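Side-chain contacts in uncharacterized protein with cystatin-like fold (Methylibium petroleiphilum PM1, PDB 3G16), which is of unknown function but has a SnoaL-like domain of cystatin-like fold and may bind a small molecule in its pocket: residues A[21-24]-A[30-33]; A[45-50]-A[122-127]; A[60-65]-A[71-76]; A[90-95]-A[101-106]. All coordinates share one frame; numbering follows the deposited sequence. Where two conformers were deposited one is given.

Contact 1: residues A[21-24]-A[30-33]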
loop_
_atom_site.group_PDB
_atom_site.type_symbol
_atom_site.label_atom_id
_atom_site.label_comp_id
_atom_site.label_asym_id
_atom_site.label_seq_id
_atom_site.Cartn_x
_atom_site.Cartn_y
_atom_site.Cartn_z
ATOM N N ASP A 21 -3.747 18.343 1.761
ATOM C CA ASP A 21 -3.567 19.807 1.776
ATOM C C ASP A 21 -3.188 20.247 3.180
ATOM O O ASP A 21 -2.284 21.015 3.403
ATOM C CB ASP A 21 -4.824 20.534 1.346
ATOM C CG ASP A 21 -5.092 20.457 -0.157
ATOM O OD1 ASP A 21 -4.319 19.873 -0.899
ATOM O OD2 ASP A 21 -6.184 20.999 -0.549
ATOM N N GLY A 22 -3.959 19.785 4.141
ATOM C CA GLY A 22 -3.714 20.128 5.530
ATOM C C GLY A 22 -2.343 19.697 6.013
ATOM O O GLY A 22 -1.692 20.401 6.784
ATOM N N CYS A 23 -1.925 18.513 5.584
ATOM C CA CYS A 23 -0.567 18.060 5.892
ATOM C C CYS A 23 0.465 19.057 5.368
ATOM O O CYS A 23 1.307 19.543 6.108
ATOM C CB CYS A 23 -0.274 16.697 5.245
ATOM S SG CYS A 23 -1.184 15.301 6.002
ATOM N N ASN A 24 0.383 19.395 4.075
ATOM C CA ASN A 24 1.381 20.316 3.512
ATOM C C ASN A 24 1.333 21.698 4.123
ATOM O O ASN A 24 2.350 22.370 4.241
ATOM C CB ASN A 24 1.305 20.358 1.983
ATOM C CG ASN A 24 1.780 19.074 1.378
ATOM O OD1 ASN A 24 2.591 18.382 2.009
ATOM N ND2 ASN A 24 1.316 18.729 0.186
ATOM N N LYS A 30 -7.436 21.725 9.982
ATOM C CA LYS A 30 -7.881 21.209 8.687
ATOM C C LYS A 30 -7.710 19.698 8.672
ATOM O O LYS A 30 -8.628 18.968 8.246
ATOM C CB LYS A 30 -7.153 21.836 7.478
ATOM C CG LYS A 30 -7.493 21.120 6.150
ATOM C CD LYS A 30 -6.874 21.772 4.894
ATOM C CE LYS A 30 -7.360 23.224 4.717
ATOM N NZ LYS A 30 -6.838 23.935 3.474
HETATM N N MSE A 31 -6.576 19.210 9.154
HETATM C CA MSE A 31 -6.352 17.767 9.162
HETATM C C MSE A 31 -7.350 17.052 10.087
HETATM O O MSE A 31 -7.927 16.031 9.738
HETATM C CB MSE A 31 -4.914 17.449 9.560
HETATM C CG MSE A 31 -3.859 17.801 8.560
HETATM SE SE MSE A 31 -2.092 17.277 9.126
HETATM C CE MSE A 31 -1.512 18.891 10.062
ATOM N N ILE A 32 -7.552 17.584 11.287
ATOM C CA ILE A 32 -8.420 16.952 12.261
ATOM C C ILE A 32 -9.837 16.767 11.728
ATOM O O ILE A 32 -10.501 15.752 12.012
ATOM C CB ILE A 32 -8.420 17.790 13.575
ATOM C CG1 ILE A 32 -7.084 17.610 14.294
ATOM C CG2 ILE A 32 -9.559 17.398 14.510
ATOM C CD1 ILE A 32 -6.825 18.620 15.465
ATOM N N ALA A 33 -10.291 17.736 10.926
ATOM C CA ALA A 33 -11.646 17.706 10.366
ATOM C C ALA A 33 -11.855 16.602 9.331
ATOM O O ALA A 33 -12.985 16.322 8.930
ATOM C CB ALA A 33 -11.982 19.054 9.764
HETATM O O HOH W 1 -7.918 22.067 1.183
#
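Met31, a selenomethionine, lies against the backbone of Gly22 and Cys23. Its CB points toward helix 9-24. CG stands anti to its own carbonyl carbon (chi1 -70°), which carries the chain on to that helix. There CG lies 3.5 Å from Gly22 C and 3.6 Å from Cys23 N. Next along, SE rests 3.7 Å from Cys23 CA and 3.8 Å from Cys23 SG. The chain then bends at its last torsion, and CE ends 3.6 Å from Gly22 O. Gly22 has no side chain, and its CA comes within 5.1 Å of Met31 CA. Lys30 takes the other flank of Gly22: its CD is 3.6 Å from Gly22 N. Its chain bends at chi3 (-60°), and NZ forms a direct salt bridge with Glu25. Asp21 OD2 is 5.0 Å from Lys30 NZ and meets it through a water, which accepts from the amine and donates to the carboxylate. On the inner side Cys23 and Met31 both touch Trp62 of helix 55-69. Two helices consecutive in the chain, 9-24 and 28-32, thus pack closely at Gly22, in the helical layer that covers the sheet of the cystatin-like (NTF2-like) fold.

Contact 2: residues A[45-50]-A[122-127]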
loop_
_atom_site.group_PDB
_atom_site.type_symbol
_atom_site.label_atom_id
_atom_site.label_comp_id
_atom_site.label_asym_id
_atom_site.label_seq_id
_atom_site.Cartn_x
_atom_site.Cartn_y
_atom_site.Cartn_z
ATOM N N ALA A 45 6.311 -1.372 11.722
ATOM C CA ALA A 45 6.836 -1.460 13.098
ATOM C C ALA A 45 8.267 -0.891 13.045
ATOM O O ALA A 45 9.025 -1.093 12.064
ATOM C CB ALA A 45 6.829 -2.877 13.647
ATOM N N GLY A 46 8.584 -0.103 14.047
ATOM C CA GLY A 46 9.879 0.542 14.152
ATOM C C GLY A 46 9.829 1.992 13.775
ATOM O O GLY A 46 10.805 2.723 14.018
HETATM N N MSE A 47 8.699 2.439 13.240
HETATM C CA MSE A 47 8.555 3.811 12.807
HETATM C C MSE A 47 7.735 4.663 13.754
HETATM O O MSE A 47 6.652 4.262 14.167
HETATM C CB MSE A 47 7.863 3.896 11.448
HETATM C CG MSE A 47 8.621 3.330 10.286
HETATM SE SE MSE A 47 10.381 4.128 10.029
HETATM C CE MSE A 47 9.848 5.794 9.815
ATOM N N TYR A 48 8.310 5.826 14.076
ATOM C CA TYR A 48 7.636 6.895 14.787
ATOM C C TYR A 48 7.164 6.427 16.145
ATOM O O TYR A 48 6.183 6.963 16.673
ATOM C CB TYR A 48 6.500 7.510 13.929
ATOM C CG TYR A 48 6.889 7.989 12.535
ATOM C CD1 TYR A 48 8.131 8.591 12.282
ATOM C CD2 TYR A 48 6.020 7.830 11.441
ATOM C CE1 TYR A 48 8.485 9.018 11.010
ATOM C CE2 TYR A 48 6.382 8.275 10.161
ATOM C CZ TYR A 48 7.598 8.869 9.949
ATOM O OH TYR A 48 7.984 9.306 8.677
ATOM N N GLY A 49 7.838 5.441 16.712
ATOM C CA GLY A 49 7.524 4.863 18.007
ATOM C C GLY A 49 6.256 4.077 18.141
ATOM O O GLY A 49 5.916 3.623 19.207
ATOM N N GLY A 50 5.561 3.849 17.010
ATOM C CA GLY A 50 4.298 3.150 17.025
ATOM C C GLY A 50 3.220 3.963 16.313
ATOM O O GLY A 50 3.503 4.884 15.579
ATOM N N ALA A 122 -0.050 2.489 6.616
ATOM C CA ALA A 122 0.963 2.870 5.625
ATOM C C ALA A 122 2.115 1.880 5.513
ATOM O O ALA A 122 2.550 1.272 6.498
ATOM C CB ALA A 122 1.548 4.246 5.954
ATOM N N PHE A 123 2.579 1.748 4.276
ATOM C CA PHE A 123 3.627 0.810 3.849
ATOM C C PHE A 123 4.635 1.599 3.045
ATOM O O PHE A 123 4.273 2.604 2.418
ATOM C CB PHE A 123 3.032 -0.299 3.003
ATOM C CG PHE A 123 1.914 -1.017 3.714
ATOM C CD1 PHE A 123 2.155 -2.084 4.540
ATOM C CD2 PHE A 123 0.617 -0.557 3.628
ATOM C CE1 PHE A 123 1.127 -2.728 5.242
ATOM C CE2 PHE A 123 -0.427 -1.183 4.321
ATOM C CZ PHE A 123 -0.158 -2.263 5.109
ATOM N N TYR A 124 5.874 1.131 3.016
ATOM C CA TYR A 124 6.962 1.878 2.405
ATOM C C TYR A 124 7.667 1.188 1.282
ATOM O O TYR A 124 7.815 -0.038 1.287
ATOM C CB TYR A 124 8.044 2.171 3.445
ATOM C CG TYR A 124 7.691 3.054 4.613
ATOM C CD1 TYR A 124 6.564 3.888 4.615
ATOM C CD2 TYR A 124 8.558 3.128 5.704
ATOM C CE1 TYR A 124 6.309 4.759 5.715
ATOM C CE2 TYR A 124 8.303 3.980 6.771
ATOM C CZ TYR A 124 7.185 4.763 6.764
ATOM O OH TYR A 124 6.943 5.636 7.794
ATOM N N ALA A 125 8.214 1.991 0.353
ATOM C CA ALA A 125 9.129 1.474 -0.655
ATOM C C ALA A 125 10.516 1.383 -0.030
ATOM O O ALA A 125 11.473 2.028 -0.485
ATOM C CB ALA A 125 9.161 2.413 -1.875
ATOM N N SER A 126 10.631 0.576 1.027
ATOM C CA SER A 126 11.874 0.400 1.740
ATOM C C SER A 126 12.182 -1.099 1.778
ATOM O O SER A 126 11.268 -1.906 1.942
ATOM C CB SER A 126 11.748 1.018 3.126
ATOM O OG SER A 126 12.978 0.925 3.824
ATOM N N PRO A 127 13.445 -1.486 1.606
ATOM C CA PRO A 127 13.716 -2.913 1.610
ATOM C C PRO A 127 13.407 -3.582 2.945
ATOM O O PRO A 127 13.380 -2.940 3.998
ATOM C CB PRO A 127 15.219 -2.971 1.269
ATOM C CG PRO A 127 15.769 -1.743 1.655
ATOM C CD PRO A 127 14.662 -0.700 1.417
#
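A Met-aromatic contact between Met47 and Tyr124 lies beside the pocket that holds an unidentified ligand. Met47 is a selenomethionine and opens a type I' turn that runs to Gly50, closed by Gly50 N to Met47 O. Tyr124 ends strand 116-124. The two side chains approach from opposite directions. Met47 SE lies at the edge of the Tyr124 ring, in its plane, 5.2 Å from the ring centroid. Met47 CG meets Tyr124 CE2 at 3.6 Å. The Met47 chain bends at both chi2 (-57°) and chi3 (-59°). This folds CE back to 3.5 Å from Tyr124 OH. The same methyl sits over one face of the Tyr48 ring, near its rim, so it fills the angle between the two tyrosines. Tyr48 crosses Tyr124 at a slant and brings CE2 to 3.6 Å from Tyr124 OH. The two phenol oxygens, Tyr48 OH and Tyr124 OH, are 3.9 Å apart and do not bond each other. Each instead bonds a different oxygen of the ligand, which probably came from the crystallisation liquor. Gln128 of the second subunit packs on Met47. The contact itself is therefore largely van der Waals, with selenium standing where methionine has sulfur. Both phenols bond the ligand, and Tyr48 OH also meets Gln128 of the second subunit weakly.

Contact 3: residues A[60-65]-A[71-76]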
loop_
_atom_site.group_PDB
_atom_site.type_symbol
_atom_site.label_atom_id
_atom_site.label_comp_id
_atom_site.label_asym_id
_atom_site.label_seq_id
_atom_site.Cartn_x
_atom_site.Cartn_y
_atom_site.Cartn_z
ATOM N N HIS A 60 -0.916 16.751 14.881
ATOM C CA HIS A 60 0.202 17.380 15.573
ATOM C C HIS A 60 1.529 16.854 15.039
ATOM O O HIS A 60 2.491 17.629 14.841
ATOM C CB HIS A 60 0.088 17.128 17.084
ATOM C CG HIS A 60 1.129 17.849 17.876
ATOM N ND1 HIS A 60 1.279 19.214 17.753
ATOM C CD2 HIS A 60 1.996 17.451 18.840
ATOM C CE1 HIS A 60 2.208 19.626 18.600
ATOM N NE2 HIS A 60 2.684 18.578 19.239
ATOM N N ARG A 61 1.598 15.541 14.818
ATOM C CA ARG A 61 2.849 14.934 14.402
ATOM C C ARG A 61 3.209 15.325 12.970
ATOM O O ARG A 61 4.365 15.614 12.686
ATOM C CB ARG A 61 2.807 13.425 14.678
ATOM C CG ARG A 61 2.801 13.166 16.230
ATOM C CD ARG A 61 2.441 11.797 16.651
ATOM N NE ARG A 61 2.060 11.797 18.056
ATOM C CZ ARG A 61 1.682 10.702 18.724
ATOM N NH1 ARG A 61 1.798 9.492 18.189
ATOM N NH2 ARG A 61 1.263 10.807 19.979
ATOM N N TRP A 62 2.221 15.438 12.090
ATOM C CA TRP A 62 2.540 15.912 10.739
ATOM C C TRP A 62 2.900 17.394 10.779
ATOM O O TRP A 62 3.785 17.813 10.044
ATOM C CB TRP A 62 1.438 15.651 9.749
ATOM C CG TRP A 62 1.128 14.240 9.449
ATOM C CD1 TRP A 62 -0.101 13.741 9.162
ATOM C CD2 TRP A 62 2.033 13.109 9.381
ATOM N NE1 TRP A 62 -0.043 12.400 8.909
ATOM C CE2 TRP A 62 1.253 11.988 9.029
ATOM C CE3 TRP A 62 3.421 12.918 9.556
ATOM C CZ2 TRP A 62 1.796 10.718 8.862
ATOM C CZ3 TRP A 62 3.954 11.626 9.363
ATOM C CH2 TRP A 62 3.128 10.552 9.050
ATOM N N ARG A 63 2.278 18.221 11.629
ATOM C CA ARG A 63 2.673 19.603 11.723
ATOM C C ARG A 63 4.152 19.681 12.144
ATOM O O ARG A 63 4.927 20.462 11.571
ATOM C CB ARG A 63 1.822 20.322 12.737
ATOM C CG ARG A 63 2.295 21.759 12.945
ATOM C CD ARG A 63 1.713 22.305 14.133
ATOM N NE ARG A 63 2.270 23.585 14.493
ATOM C CZ ARG A 63 2.182 24.039 15.722
ATOM N NH1 ARG A 63 1.601 23.271 16.664
ATOM N NH2 ARG A 63 2.686 25.232 16.011
ATOM N N THR A 64 4.569 18.854 13.092
ATOM C CA THR A 64 5.947 18.792 13.545
ATOM C C THR A 64 6.880 18.434 12.386
ATOM O O THR A 64 7.971 18.991 12.233
ATOM C CB THR A 64 6.050 17.727 14.666
ATOM O OG1 THR A 64 5.194 18.108 15.760
ATOM C CG2 THR A 64 7.483 17.566 15.144
ATOM N N ALA A 65 6.438 17.476 11.580
ATOM C CA ALA A 65 7.246 17.025 10.455
ATOM C C ALA A 65 7.465 18.152 9.465
ATOM O O ALA A 65 8.583 18.331 8.931
ATOM C CB ALA A 65 6.602 15.833 9.741
ATOM N N SER A 71 8.709 18.514 5.407
ATOM C CA SER A 71 7.924 17.499 4.752
ATOM C C SER A 71 6.922 18.098 3.766
ATOM O O SER A 71 6.288 19.092 4.034
ATOM C CB SER A 71 7.158 16.720 5.768
ATOM O OG SER A 71 8.052 16.033 6.633
ATOM N N TYR A 72 6.861 17.478 2.600
ATOM C CA TYR A 72 5.866 17.842 1.587
ATOM C C TYR A 72 5.440 16.542 0.960
ATOM O O TYR A 72 6.270 15.743 0.522
ATOM C CB TYR A 72 6.470 18.753 0.540
ATOM C CG TYR A 72 5.424 19.447 -0.329
ATOM C CD1 TYR A 72 4.827 18.779 -1.399
ATOM C CD2 TYR A 72 5.004 20.724 -0.045
ATOM C CE1 TYR A 72 3.848 19.408 -2.163
ATOM C CE2 TYR A 72 4.044 21.388 -0.845
ATOM C CZ TYR A 72 3.472 20.697 -1.892
ATOM O OH TYR A 72 2.489 21.301 -2.693
ATOM N N TRP A 73 4.140 16.304 0.910
ATOM C CA TRP A 73 3.584 15.073 0.396
ATOM C C TRP A 73 2.872 15.281 -0.931
ATOM O O TRP A 73 2.177 16.272 -1.125
ATOM C CB TRP A 73 2.560 14.542 1.402
ATOM C CG TRP A 73 3.118 14.025 2.645
ATOM C CD1 TRP A 73 3.455 12.721 2.874
ATOM C CD2 TRP A 73 3.323 14.716 3.889
ATOM N NE1 TRP A 73 3.923 12.568 4.154
ATOM C CE2 TRP A 73 3.829 13.772 4.814
ATOM C CE3 TRP A 73 3.165 16.033 4.305
ATOM C CZ2 TRP A 73 4.113 14.119 6.143
ATOM C CZ3 TRP A 73 3.450 16.356 5.624
ATOM C CH2 TRP A 73 3.922 15.397 6.518
ATOM N N THR A 74 2.945 14.287 -1.784
ATOM C CA THR A 74 2.197 14.246 -3.017
ATOM C C THR A 74 1.360 12.979 -3.091
ATOM O O THR A 74 1.773 11.900 -2.609
ATOM C CB THR A 74 3.094 14.353 -4.257
ATOM O OG1 THR A 74 4.002 13.251 -4.319
ATOM C CG2 THR A 74 3.879 15.658 -4.236
ATOM N N ILE A 75 0.180 13.098 -3.712
ATOM C CA ILE A 75 -0.686 11.971 -4.015
ATOM C C ILE A 75 -0.308 11.565 -5.424
ATOM O O ILE A 75 -0.515 12.337 -6.367
ATOM C CB ILE A 75 -2.167 12.338 -3.949
ATOM C CG1 ILE A 75 -2.578 12.738 -2.523
ATOM C CG2 ILE A 75 -3.019 11.205 -4.507
ATOM C CD1 ILE A 75 -4.048 13.212 -2.377
ATOM N N ASP A 76 0.273 10.387 -5.566
ATOM C CA ASP A 76 0.738 9.903 -6.854
ATOM C C ASP A 76 -0.251 8.984 -7.560
ATOM O O ASP A 76 -0.265 8.892 -8.792
ATOM C CB ASP A 76 2.072 9.195 -6.668
ATOM C CG ASP A 76 3.103 10.070 -5.984
ATOM O OD1 ASP A 76 3.055 11.317 -6.142
ATOM O OD2 ASP A 76 3.973 9.520 -5.315
#
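Trp73 sets the outer end of its six-membered ring over one face of Trp62. Trp73 CZ2 stands 3.7 Å from Trp62 CE3, offset toward the rim of the Trp62 ring. The planes are inclined at 64°, so the pair is neither a stack nor a T-shape. Trp62 leaves helix 55-69 with CG anti to its carbonyl carbon; chi1 (-65°) and chi2 (146°) together turn one face of the indole to Trp73. Trp73 has a similar first torsion, and its second stands the indole across the side-chain axis, with CZ2 and CH2 leading. CH2 also reaches Ala65 CB at 4.2 Å. Both ring nitrogens have partners: Trp62 NE1 bonds Tyr19 OH, and Trp73 NE1 bonds the unidentified ligand. This is the place in the NTF2-like fold where the helix turns directly into strand 71-81 of the curved sheet, outermost within this chain. Trp73 faces the ligand, with Trp62 behind it toward the helix. At the turn itself Ser71 OG, anti to its carbonyl carbon, lies 3.4 Å from Ala65 CB. It is 3.3 Å from Ala65 O, at best a weak hydrogen bond and not settled; its firm partner is His93 NE2. Further along the strand Thr74 OG1 donates to Asp76 OD1 at 2.8 Å, on the syn side but tilted out of the carboxylate plane. The other oxygen, Asp76 OD2, bonds Thr92 OG1 on the next strand.

Contact 4: residues A[90-95]-A[101-106]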
loop_
_atom_site.group_PDB
_atom_site.type_symbol
_atom_site.label_atom_id
_atom_site.label_comp_id
_atom_site.label_asym_id
_atom_site.label_seq_id
_atom_site.Cartn_x
_atom_site.Cartn_y
_atom_site.Cartn_z
ATOM N N GLU A 90 -1.044 5.965 -3.302
ATOM C CA GLU A 90 0.408 5.853 -3.504
ATOM C C GLU A 90 0.898 7.268 -3.326
ATOM O O GLU A 90 0.318 8.187 -3.914
ATOM C CB GLU A 90 0.780 5.346 -4.887
ATOM C CG GLU A 90 2.238 5.041 -5.095
ATOM C CD GLU A 90 2.547 4.665 -6.532
ATOM O OE1 GLU A 90 1.828 5.165 -7.443
ATOM O OE2 GLU A 90 3.493 3.896 -6.752
ATOM N N TRP A 91 1.883 7.456 -2.456
ATOM C CA TRP A 91 2.299 8.779 -2.061
ATOM C C TRP A 91 3.819 8.950 -2.037
ATOM O O TRP A 91 4.577 7.961 -2.058
ATOM C CB TRP A 91 1.700 9.114 -0.664
ATOM C CG TRP A 91 1.997 8.067 0.379
ATOM C CD1 TRP A 91 1.115 7.128 0.816
ATOM C CD2 TRP A 91 3.228 7.812 1.091
ATOM N NE1 TRP A 91 1.716 6.285 1.730
ATOM C CE2 TRP A 91 3.000 6.697 1.942
ATOM C CE3 TRP A 91 4.471 8.441 1.134
ATOM C CZ2 TRP A 91 3.994 6.175 2.781
ATOM C CZ3 TRP A 91 5.460 7.925 1.970
ATOM C CH2 TRP A 91 5.204 6.797 2.781
ATOM N N THR A 92 4.252 10.194 -1.938
ATOM C CA THR A 92 5.650 10.523 -1.744
ATOM C C THR A 92 5.715 11.492 -0.583
ATOM O O THR A 92 4.946 12.461 -0.521
ATOM C CB THR A 92 6.309 11.145 -2.977
ATOM O OG1 THR A 92 6.224 10.201 -4.062
ATOM C CG2 THR A 92 7.796 11.495 -2.732
ATOM N N HIS A 93 6.626 11.209 0.336
ATOM C CA HIS A 93 6.959 12.069 1.456
ATOM C C HIS A 93 8.356 12.641 1.142
ATOM O O HIS A 93 9.377 11.939 1.229
ATOM C CB HIS A 93 6.935 11.253 2.757
ATOM C CG HIS A 93 7.296 12.042 3.982
ATOM N ND1 HIS A 93 7.228 11.499 5.250
ATOM C CD2 HIS A 93 7.649 13.341 4.140
ATOM C CE1 HIS A 93 7.614 12.424 6.124
ATOM N NE2 HIS A 93 7.863 13.554 5.478
ATOM N N PHE A 94 8.406 13.901 0.738
ATOM C CA PHE A 94 9.645 14.594 0.475
ATOM C C PHE A 94 10.102 15.199 1.789
ATOM O O PHE A 94 9.450 16.075 2.325
ATOM C CB PHE A 94 9.463 15.715 -0.554
ATOM C CG PHE A 94 9.232 15.226 -1.956
ATOM C CD1 PHE A 94 10.286 14.794 -2.707
ATOM C CD2 PHE A 94 7.958 15.199 -2.504
ATOM C CE1 PHE A 94 10.086 14.320 -4.014
ATOM C CE2 PHE A 94 7.745 14.731 -3.807
ATOM C CZ PHE A 94 8.835 14.277 -4.527
ATOM N N LYS A 95 11.215 14.706 2.321
ATOM C CA LYS A 95 11.798 15.253 3.560
ATOM C C LYS A 95 12.762 16.320 3.066
ATOM O O LYS A 95 13.979 16.149 3.047
ATOM C CB LYS A 95 12.490 14.149 4.348
ATOM C CG LYS A 95 11.519 13.122 4.832
ATOM C CD LYS A 95 12.264 11.960 5.378
ATOM C CE LYS A 95 11.398 10.919 5.858
ATOM N NZ LYS A 95 12.367 9.912 6.397
ATOM N N VAL A 101 13.882 11.356 0.100
ATOM C CA VAL A 101 12.604 11.024 -0.500
ATOM C C VAL A 101 12.174 9.649 -0.009
ATOM O O VAL A 101 12.984 8.702 -0.002
ATOM C CB VAL A 101 12.682 10.978 -2.030
ATOM C CG1 VAL A 101 11.346 10.626 -2.640
ATOM C CG2 VAL A 101 13.189 12.325 -2.582
ATOM N N LEU A 102 10.953 9.548 0.488
ATOM C CA LEU A 102 10.378 8.266 0.910
ATOM C C LEU A 102 9.061 8.106 0.167
ATOM O O LEU A 102 8.204 8.969 0.268
ATOM C CB LEU A 102 10.119 8.234 2.407
ATOM C CG LEU A 102 9.349 7.035 3.001
ATOM C CD1 LEU A 102 10.095 5.701 2.711
ATOM C CD2 LEU A 102 9.091 7.245 4.498
ATOM N N ARG A 103 8.905 7.042 -0.618
ATOM C CA ARG A 103 7.646 6.749 -1.280
ATOM C C ARG A 103 6.987 5.551 -0.607
ATOM O O ARG A 103 7.624 4.735 0.031
ATOM C CB ARG A 103 7.877 6.492 -2.743
ATOM C CG ARG A 103 8.597 7.672 -3.404
ATOM C CD ARG A 103 8.452 7.603 -4.873
ATOM N NE ARG A 103 9.414 8.395 -5.667
ATOM C CZ ARG A 103 9.147 9.514 -6.334
ATOM N NH1 ARG A 103 7.975 10.104 -6.269
ATOM N NH2 ARG A 103 10.074 10.037 -7.115
ATOM N N GLY A 104 5.693 5.455 -0.753
ATOM C CA GLY A 104 4.926 4.376 -0.159
ATOM C C GLY A 104 3.509 4.312 -0.629
ATOM O O GLY A 104 3.116 5.020 -1.560
ATOM N N ALA A 105 2.714 3.498 0.052
ATOM C CA ALA A 105 1.291 3.399 -0.250
ATOM C C ALA A 105 0.570 3.162 1.051
ATOM O O ALA A 105 1.163 2.673 2.020
ATOM C CB ALA A 105 1.013 2.299 -1.257
ATOM N N GLU A 106 -0.694 3.564 1.089
ATOM C CA GLU A 106 -1.467 3.353 2.305
ATOM C C GLU A 106 -2.900 3.003 2.017
ATOM O O GLU A 106 -3.465 3.421 1.007
ATOM C CB GLU A 106 -1.389 4.545 3.219
ATOM C CG GLU A 106 -1.999 5.847 2.661
ATOM C CD GLU A 106 -1.521 7.087 3.432
ATOM O OE1 GLU A 106 -0.519 7.019 4.128
ATOM O OE2 GLU A 106 -2.161 8.153 3.250
#
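Strands 90-95 and 101-106 run antiparallel as a beta hairpin, with Trp91-Gly104 and His93-Leu102 as hydrogen-bonded pairs and Thr92-Arg103 between them as a non-hydrogen-bonded pair. The shortest of the four backbone bonds, His93 N to Leu102 O, is 2.7 Å and nearly straight at 170°. The Trp91 indole lies flat across the neighbouring strand. Its CG sits between its own backbone N and carbonyl carbon (chi1 53°), which folds the ring over Gly104. Gly104 CA makes a CH-pi contact at 3.7 Å from the centroid of the six-membered ring. With no side chain on Gly104, the indole can come down onto the backbone. At its far side Trp91 CZ3 meets Leu102 CG at 4.1 Å. The Glu106 side chain crosses that of Trp91 at about a right angle, but Trp91 NE1 and Glu106 OE1, 3.4 Å apart, are badly angled for a bond. Glu106 OE2 is held by Tyr20 OH instead. On the opposite face Thr92 and Arg103 lie side by side. Arg103 NH1 donates to Thr92 OG1 at 2.8 Å, with a bent angle of 138°; Asp76 OD2 also bonds that hydroxyl. Next to them Phe94 CD1 packs on Val101 CG2 at 3.8 Å. Arg103 NE forms a salt bridge to Glu136 of the second subunit, and Glu90 bonds Tyr147 and Arg121 there. Trp91 and Leu102 thus supply apolar packing, while His93 beside them bonds Ser71. Glu90 and Arg103 carry charge to the dimer interface, with Thr92 as a partner of Arg103.

Contacts 1, 3 and 4 are buried; contact 2 is only partly so, and contact 1 has a wet rim. Contacts 3 and 4 meet on neighbouring strands 71-81 and 86-95, and contacts 2 and 4 on neighbouring strands 116-124 and 100-111. Contact 2 spans 72 residues of chain and encloses both 3 and 4, whereas the other three join elements close in sequence. Contact 1 joins two helices, contact 3 a helix and a strand, and the two touch through Cys23 and Asn24. Backbone-to-backbone hydrogen bonds cross contact 4 alone. Contacts 1 to 3 rest on side-chain packing: side chains on a glycine backbone in 1, selenium and phenol in 2, paired indoles in 3.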